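Complement factor H (Mus musculus, PDB 2YBY) regulates complement as part of innate immunity, here represented by its sixth and seventh sushi domains, each cross-linked by two disulfides. Local coordinates at residues C69-V74 / D78-E83; V94-G99 / G105-T110. The protein carries 1 engineered substitution. One frame throughout, in Å; residues are numbered along the deposited sequence.

Contact 1 (C69-V74 / D78-E83); sequences CVFHYV and DSAYWE. With EDO (1,2-ethanediol), chain B.
A surface pairing of two nearly antiparallel chain runs joins H72 to A80 and V74 to S79, where strand 66-71 runs out into the loop leading to strand 84-87. The runs 70-74 and 78-83 point 159° apart, and two hydrogen bonds tie them. A80 N donates to H72 O at 2.9 Å, approaching in the carbonyl plane, and V74 N gives its hydrogen to S79 OG at 3.0 Å, nearly straight at 165°. The S79 hydroxyl can reach that amide because it lies beside its own backbone N; a water joins it also to V74 O.

The imidazole of H72, its CG turned anti to the backbone N, has the backbone of W82 and E83 passing over one face, with W82 C above the ring centre. A water carries H72 NE2 across to A80 O; another lies between H72 ND1 and E83 OE2, though its leg to ND1 is unusually short. Within the second sushi repeat, the two runs stay antiparallel beyond the backbone bond of F71 with K84, but the register jumps to H72-A80, and residues 81-83 swing past the imidazole.

V70 and E83 pack through their aliphatic parts, V70 CG1 meeting E83 CB at 3.7 Å. E83 CG lies 3.5 Å from H72 ND1 in a van der Waals approach, the carboxylate plane of E83 turned 55° from the imidazole. In an apolar contact F71 brings CE2 to 4.0 Å from A80 CB, while W116 packs against F71 from strand 115-117.

Contact 2 (V94-G99 / G105-T110); sequences VQCYNG and GQDTMT. With EDO (1,2-ethanediol), chain B.
V94 and D107 meet where the loop after strand 91-93 passes the start of strand 108-112, a partly buried contact with one direct hydrogen bond. V94 N gives its hydrogen to D107 O at 2.8 Å, with an N-H...O angle of 166°. From there the V94 side chain can be followed outward. V94 CB sits 3.6 Å from the same D107 O; V94 CG1, anti to the backbone N, comes 3.7 Å from O1 of the ethanediol; V94 CG2 presses on M109 CE at 3.4 Å, tighter than usual carbon packing. A bend at chi3 (-44°) of M109 carries that methyl to the valine.

Close by is C96-C122, one of the two disulfides of this sushi domain and the second-to-fourth cysteine link of its 1-3, 2-4 pattern, the other being C69-C111. D107 extends toward the cysteine: its CB packs on V94 O, and D107 OD2 lies 4.0 Å from C96 SG. A water links them, donating to V94 O and, at a short distance, to D107 OD2, and accepting from C96 N. The other carboxylate oxygen, OD1, receives the backbone N-H of L102.

Contact 1 and contact 2 follow one another along the chain, with centres about 14 Å apart, inside the same sushi repeat. They meet directly: D78 N lies 2.9 Å from Q95 O, a probable backbone hydrogen bond, and V74 CG1 packs on V94 CG1 at 3.5 Å. Farther along, F71 CD1 touches M109 CE at 3.7 Å, bringing the methionine methyl that presses on V94 against a ring of contact 1. One ethanediol, probably from the crystallisation liquor, spans both: its O1 donates to D78 O at 2.7 Å and accepts from Q95 N at 3.0 Å. It is also hydrogen-bonded to K93 O.

Contact 1 (C69-V74 / D78-E83)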
loop_
_atom_site.group_PDB
_atom_site.type_symbol
_atom_site.label_atom_id
_atom_site.label_comp_id
_atom_site.label_asym_id
_atom_site.label_seq_id
_atom_site.Cartn_x
_atom_site.Cartn_y
_atom_site.Cartn_z
ATOM N N CYS A 69 2.593 -1.656 5.707
ATOM C CA CYS A 69 3.008 -1.846 7.086
ATOM C C CYS A 69 1.841 -2.453 7.821
ATOM O O CYS A 69 0.778 -1.838 7.884
ATOM C CB CYS A 69 3.406 -0.531 7.737
ATOM S SG CYS A 69 4.661 0.402 6.849
ATOM N N VAL A 70 2.048 -3.585 8.453
ATOM C CA VAL A 70 1.007 -4.298 9.172
ATOM C C VAL A 70 1.107 -3.947 10.642
ATOM O O VAL A 70 2.204 -4.014 11.233
ATOM C CB VAL A 70 1.122 -5.825 8.944
ATOM C CG1 VAL A 70 0.124 -6.589 9.817
ATOM C CG2 VAL A 70 0.934 -6.160 7.453
ATOM N N PHE A 71 -0.030 -3.570 11.245
ATOM C CA PHE A 71 -0.091 -3.290 12.668
ATOM C C PHE A 71 -0.688 -4.503 13.363
ATOM O O PHE A 71 -1.748 -4.959 12.948
ATOM C CB PHE A 71 -0.970 -2.071 12.965
ATOM C CG PHE A 71 -1.034 -1.783 14.440
ATOM C CD1 PHE A 71 0.087 -1.337 15.121
ATOM C CD2 PHE A 71 -2.175 -2.062 15.171
ATOM C CE1 PHE A 71 0.047 -1.101 16.485
ATOM C CE2 PHE A 71 -2.222 -1.814 16.542
ATOM C CZ PHE A 71 -1.114 -1.323 17.185
ATOM N N HIS A 72 -0.033 -5.027 14.397
ATOM C CA HIS A 72 -0.582 -6.167 15.153
ATOM C C HIS A 72 0.021 -6.195 16.541
ATOM O O HIS A 72 -0.661 -5.839 17.489
ATOM C CB HIS A 72 -0.393 -7.513 14.409
ATOM C CG HIS A 72 -1.183 -8.652 14.989
ATOM N ND1 HIS A 72 -1.260 -9.871 14.346
ATOM C CD2 HIS A 72 -1.871 -8.736 16.150
ATOM C CE1 HIS A 72 -2.026 -10.641 15.102
ATOM N NE2 HIS A 72 -2.394 -10.017 16.209
ATOM N N TYR A 73 1.311 -6.583 16.672
ATOM C CA TYR A 73 2.003 -6.731 17.944
ATOM C C TYR A 73 2.776 -5.473 18.343
ATOM O O TYR A 73 3.477 -4.900 17.495
ATOM C CB TYR A 73 2.973 -7.933 17.855
ATOM C CG TYR A 73 2.333 -9.168 17.253
ATOM C CD1 TYR A 73 1.471 -9.963 17.996
ATOM C CD2 TYR A 73 2.570 -9.527 15.933
ATOM C CE1 TYR A 73 0.875 -11.098 17.445
ATOM C CE2 TYR A 73 1.972 -10.646 15.366
ATOM C CZ TYR A 73 1.129 -11.438 16.126
ATOM O OH TYR A 73 0.533 -12.549 15.574
ATOM N N VAL A 74 2.693 -5.083 19.623
ATOM C CA VAL A 74 3.450 -3.984 20.190
ATOM C C VAL A 74 4.146 -4.548 21.426
ATOM O O VAL A 74 3.464 -5.065 22.305
ATOM C CB VAL A 74 2.598 -2.752 20.582
ATOM C CG1 VAL A 74 3.503 -1.657 21.175
ATOM C CG2 VAL A 74 1.842 -2.218 19.359
ATOM N N ASP A 78 -0.040 -2.093 23.828
ATOM C CA ASP A 78 -1.313 -2.695 23.491
ATOM C C ASP A 78 -1.355 -3.269 22.061
ATOM O O ASP A 78 -1.365 -2.503 21.090
ATOM C CB ASP A 78 -2.400 -1.622 23.668
ATOM C CG ASP A 78 -3.811 -2.143 23.774
ATOM O OD1 ASP A 78 -3.978 -3.326 24.102
ATOM O OD2 ASP A 78 -4.753 -1.349 23.561
ATOM N N SER A 79 -1.396 -4.610 21.925
ATOM C CA SER A 79 -1.493 -5.260 20.623
ATOM C C SER A 79 -2.946 -5.372 20.165
ATOM O O SER A 79 -3.840 -5.463 21.005
ATOM C CB SER A 79 -0.870 -6.655 20.680
ATOM O OG SER A 79 0.505 -6.568 21.012
ATOM N N ALA A 80 -3.170 -5.419 18.845
ATOM C CA ALA A 80 -4.486 -5.623 18.217
ATOM C C ALA A 80 -4.813 -7.149 18.156
ATOM O O ALA A 80 -3.906 -7.965 18.372
ATOM C CB ALA A 80 -4.475 -5.052 16.813
ATOM N N TYR A 81 -6.085 -7.540 17.834
ATOM C CA TYR A 81 -6.475 -8.976 17.754
ATOM C C TYR A 81 -6.301 -9.594 16.389
ATOM O O TYR A 81 -6.302 -10.829 16.260
ATOM C CB TYR A 81 -7.912 -9.200 18.229
ATOM C CG TYR A 81 -8.116 -8.822 19.679
ATOM C CD1 TYR A 81 -7.394 -9.444 20.689
ATOM C CD2 TYR A 81 -9.065 -7.882 20.044
ATOM C CE1 TYR A 81 -7.554 -9.074 22.025
ATOM C CE2 TYR A 81 -9.237 -7.505 21.376
ATOM C CZ TYR A 81 -8.494 -8.122 22.367
ATOM O OH TYR A 81 -8.640 -7.777 23.693
ATOM N N TRP A 82 -6.208 -8.762 15.359
ATOM C CA TRP A 82 -5.963 -9.240 14.010
ATOM C C TRP A 82 -5.120 -8.205 13.325
ATOM O O TRP A 82 -5.146 -7.042 13.718
ATOM C CB TRP A 82 -7.258 -9.495 13.226
ATOM C CG TRP A 82 -8.052 -8.253 12.949
ATOM C CD1 TRP A 82 -7.824 -7.330 11.964
ATOM C CD2 TRP A 82 -9.250 -7.851 13.604
ATOM N NE1 TRP A 82 -8.784 -6.355 11.999
ATOM C CE2 TRP A 82 -9.710 -6.683 12.958
ATOM C CE3 TRP A 82 -10.059 -8.438 14.588
ATOM C CZ2 TRP A 82 -10.868 -6.018 13.357
ATOM C CZ3 TRP A 82 -11.187 -7.768 15.000
ATOM C CH2 TRP A 82 -11.577 -6.564 14.402
ATOM N N GLU A 83 -4.485 -8.614 12.246
ATOM C CA GLU A 83 -3.593 -7.777 11.448
ATOM C C GLU A 83 -4.342 -6.646 10.753
ATOM O O GLU A 83 -5.270 -6.914 9.993
ATOM C CB GLU A 83 -2.908 -8.624 10.373
ATOM C CG GLU A 83 -1.921 -9.630 10.922
ATOM C CD GLU A 83 -1.234 -10.461 9.858
ATOM O OE1 GLU A 83 -1.319 -10.089 8.664
ATOM O OE2 GLU A 83 -0.638 -11.502 10.215
HETATM C C1 EDO B . -2.621 0.158 20.329
HETATM O O1 EDO B . -1.201 0.162 20.544
HETATM C C2 EDO B . -3.149 1.561 20.099
HETATM O O2 EDO B . -3.219 1.776 18.693
HETATM O O HOH W 1 0.497 -10.424 12.640
HETATM O O HOH W 2 -3.503 -11.085 18.541
HETATM O O HOH W 3 1.484 -6.566 23.569
#

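Contact 2 (V94-G99 / G105-T110)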
loop_
_atom_site.group_PDB
_atom_site.type_symbol
_atom_site.label_atom_id
_atom_site.label_comp_id
_atom_site.label_asym_id
_atom_site.label_seq_id
_atom_site.Cartn_x
_atom_site.Cartn_y
_atom_site.Cartn_z
ATOM N N VAL A 94 0.301 4.542 19.040
ATOM C CA VAL A 94 0.480 3.288 19.757
ATOM C C VAL A 94 0.338 3.577 21.255
ATOM O O VAL A 94 0.819 4.595 21.736
ATOM C CB VAL A 94 1.869 2.732 19.401
ATOM C CG1 VAL A 94 2.235 1.494 20.196
ATOM C CG2 VAL A 94 1.951 2.449 17.915
ATOM N N GLN A 95 -0.251 2.642 21.963
ATOM C CA GLN A 95 -0.496 2.694 23.391
ATOM C C GLN A 95 0.627 1.916 24.095
ATOM O O GLN A 95 0.588 0.697 24.110
ATOM C CB GLN A 95 -1.888 2.083 23.688
ATOM C CG GLN A 95 -2.188 1.711 25.131
ATOM C CD GLN A 95 -2.576 2.920 25.903
ATOM O OE1 GLN A 95 -3.742 3.305 25.914
ATOM N NE2 GLN A 95 -1.601 3.557 26.531
ATOM N N CYS A 96 1.628 2.625 24.602
ATOM C CA CYS A 96 2.727 2.028 25.385
ATOM C C CYS A 96 2.303 1.905 26.855
ATOM O O CYS A 96 1.403 2.622 27.297
ATOM C CB CYS A 96 3.996 2.858 25.260
ATOM S SG CYS A 96 4.688 2.892 23.597
ATOM N N TYR A 97 2.990 1.031 27.614
ATOM C CA TYR A 97 2.711 0.851 29.057
ATOM C C TYR A 97 3.880 1.173 29.973
ATOM O O TYR A 97 5.022 1.133 29.552
ATOM C CB TYR A 97 2.339 -0.616 29.325
ATOM C CG TYR A 97 1.066 -1.098 28.668
ATOM C CD1 TYR A 97 -0.121 -0.383 28.794
ATOM C CD2 TYR A 97 1.003 -2.348 28.071
ATOM C CE1 TYR A 97 -1.314 -0.859 28.251
ATOM C CE2 TYR A 97 -0.173 -2.824 27.504
ATOM C CZ TYR A 97 -1.332 -2.075 27.588
ATOM O OH TYR A 97 -2.503 -2.539 27.022
ATOM N N ASN A 98 3.574 1.418 31.266
ATOM C CA ASN A 98 4.501 1.530 32.389
ATOM C C ASN A 98 5.732 2.422 32.262
ATOM O O ASN A 98 6.803 2.070 32.778
ATOM C CB ASN A 98 4.947 0.108 32.806
ATOM C CG ASN A 98 3.850 -0.944 32.790
ATOM O OD1 ASN A 98 2.742 -0.734 33.307
ATOM N ND2 ASN A 98 4.139 -2.113 32.209
ATOM N N GLY A 99 5.574 3.600 31.670
ATOM C CA GLY A 99 6.694 4.518 31.506
ATOM C C GLY A 99 7.545 4.240 30.279
ATOM O O GLY A 99 8.505 4.977 30.026
ATOM N N GLY A 105 7.728 11.673 21.439
ATOM C CA GLY A 105 6.760 12.571 22.052
ATOM C C GLY A 105 5.346 12.042 22.086
ATOM O O GLY A 105 4.766 11.864 23.162
ATOM N N GLN A 106 4.784 11.779 20.904
ATOM C CA GLN A 106 3.398 11.362 20.776
ATOM C C GLN A 106 3.171 9.861 20.632
ATOM O O GLN A 106 2.020 9.458 20.523
ATOM C CB GLN A 106 2.772 12.109 19.585
ATOM C CG GLN A 106 2.682 13.626 19.770
ATOM C CD GLN A 106 1.834 14.012 20.965
ATOM O OE1 GLN A 106 0.812 13.383 21.257
ATOM N NE2 GLN A 106 2.240 15.030 21.706
ATOM N N ASP A 107 4.213 9.022 20.674
ATOM C CA ASP A 107 4.036 7.581 20.493
ATOM C C ASP A 107 3.292 7.249 19.194
ATOM O O ASP A 107 2.473 6.315 19.160
ATOM C CB ASP A 107 3.377 6.911 21.691
ATOM C CG ASP A 107 4.257 6.894 22.920
ATOM O OD1 ASP A 107 5.506 7.013 22.762
ATOM O OD2 ASP A 107 3.714 6.712 24.030
ATOM N N THR A 108 3.605 7.984 18.130
ATOM C CA THR A 108 3.015 7.702 16.821
ATOM C C THR A 108 4.032 6.956 15.975
ATOM O O THR A 108 5.241 7.109 16.165
ATOM C CB THR A 108 2.521 8.962 16.150
ATOM O OG1 THR A 108 3.614 9.849 16.030
ATOM C CG2 THR A 108 1.398 9.613 16.913
ATOM N N MET A 109 3.531 6.081 15.111
ATOM C CA MET A 109 4.353 5.303 14.175
ATOM C C MET A 109 3.839 5.692 12.810
ATOM O O MET A 109 2.615 5.760 12.649
ATOM C CB MET A 109 4.052 3.804 14.275
ATOM C CG MET A 109 4.937 3.055 15.083
ATOM S SD MET A 109 4.739 1.297 15.019
ATOM C CE MET A 109 3.045 0.961 15.083
ATOM N N THR A 110 4.745 5.840 11.820
ATOM C CA THR A 110 4.357 6.192 10.458
ATOM C C THR A 110 4.832 5.065 9.548
ATOM O O THR A 110 5.927 4.535 9.741
ATOM C CB THR A 110 4.948 7.545 10.095
ATOM O OG1 THR A 110 4.376 8.519 10.989
ATOM C CG2 THR A 110 4.670 7.940 8.645
HETATM C C1 EDO B . -2.621 0.158 20.329
HETATM O O1 EDO B . -1.201 0.162 20.544
HETATM C C2 EDO B . -3.149 1.561 20.099
HETATM O O2 EDO B . -3.219 1.776 18.693
HETATM O O HOH W 4 1.513 5.575 24.140
#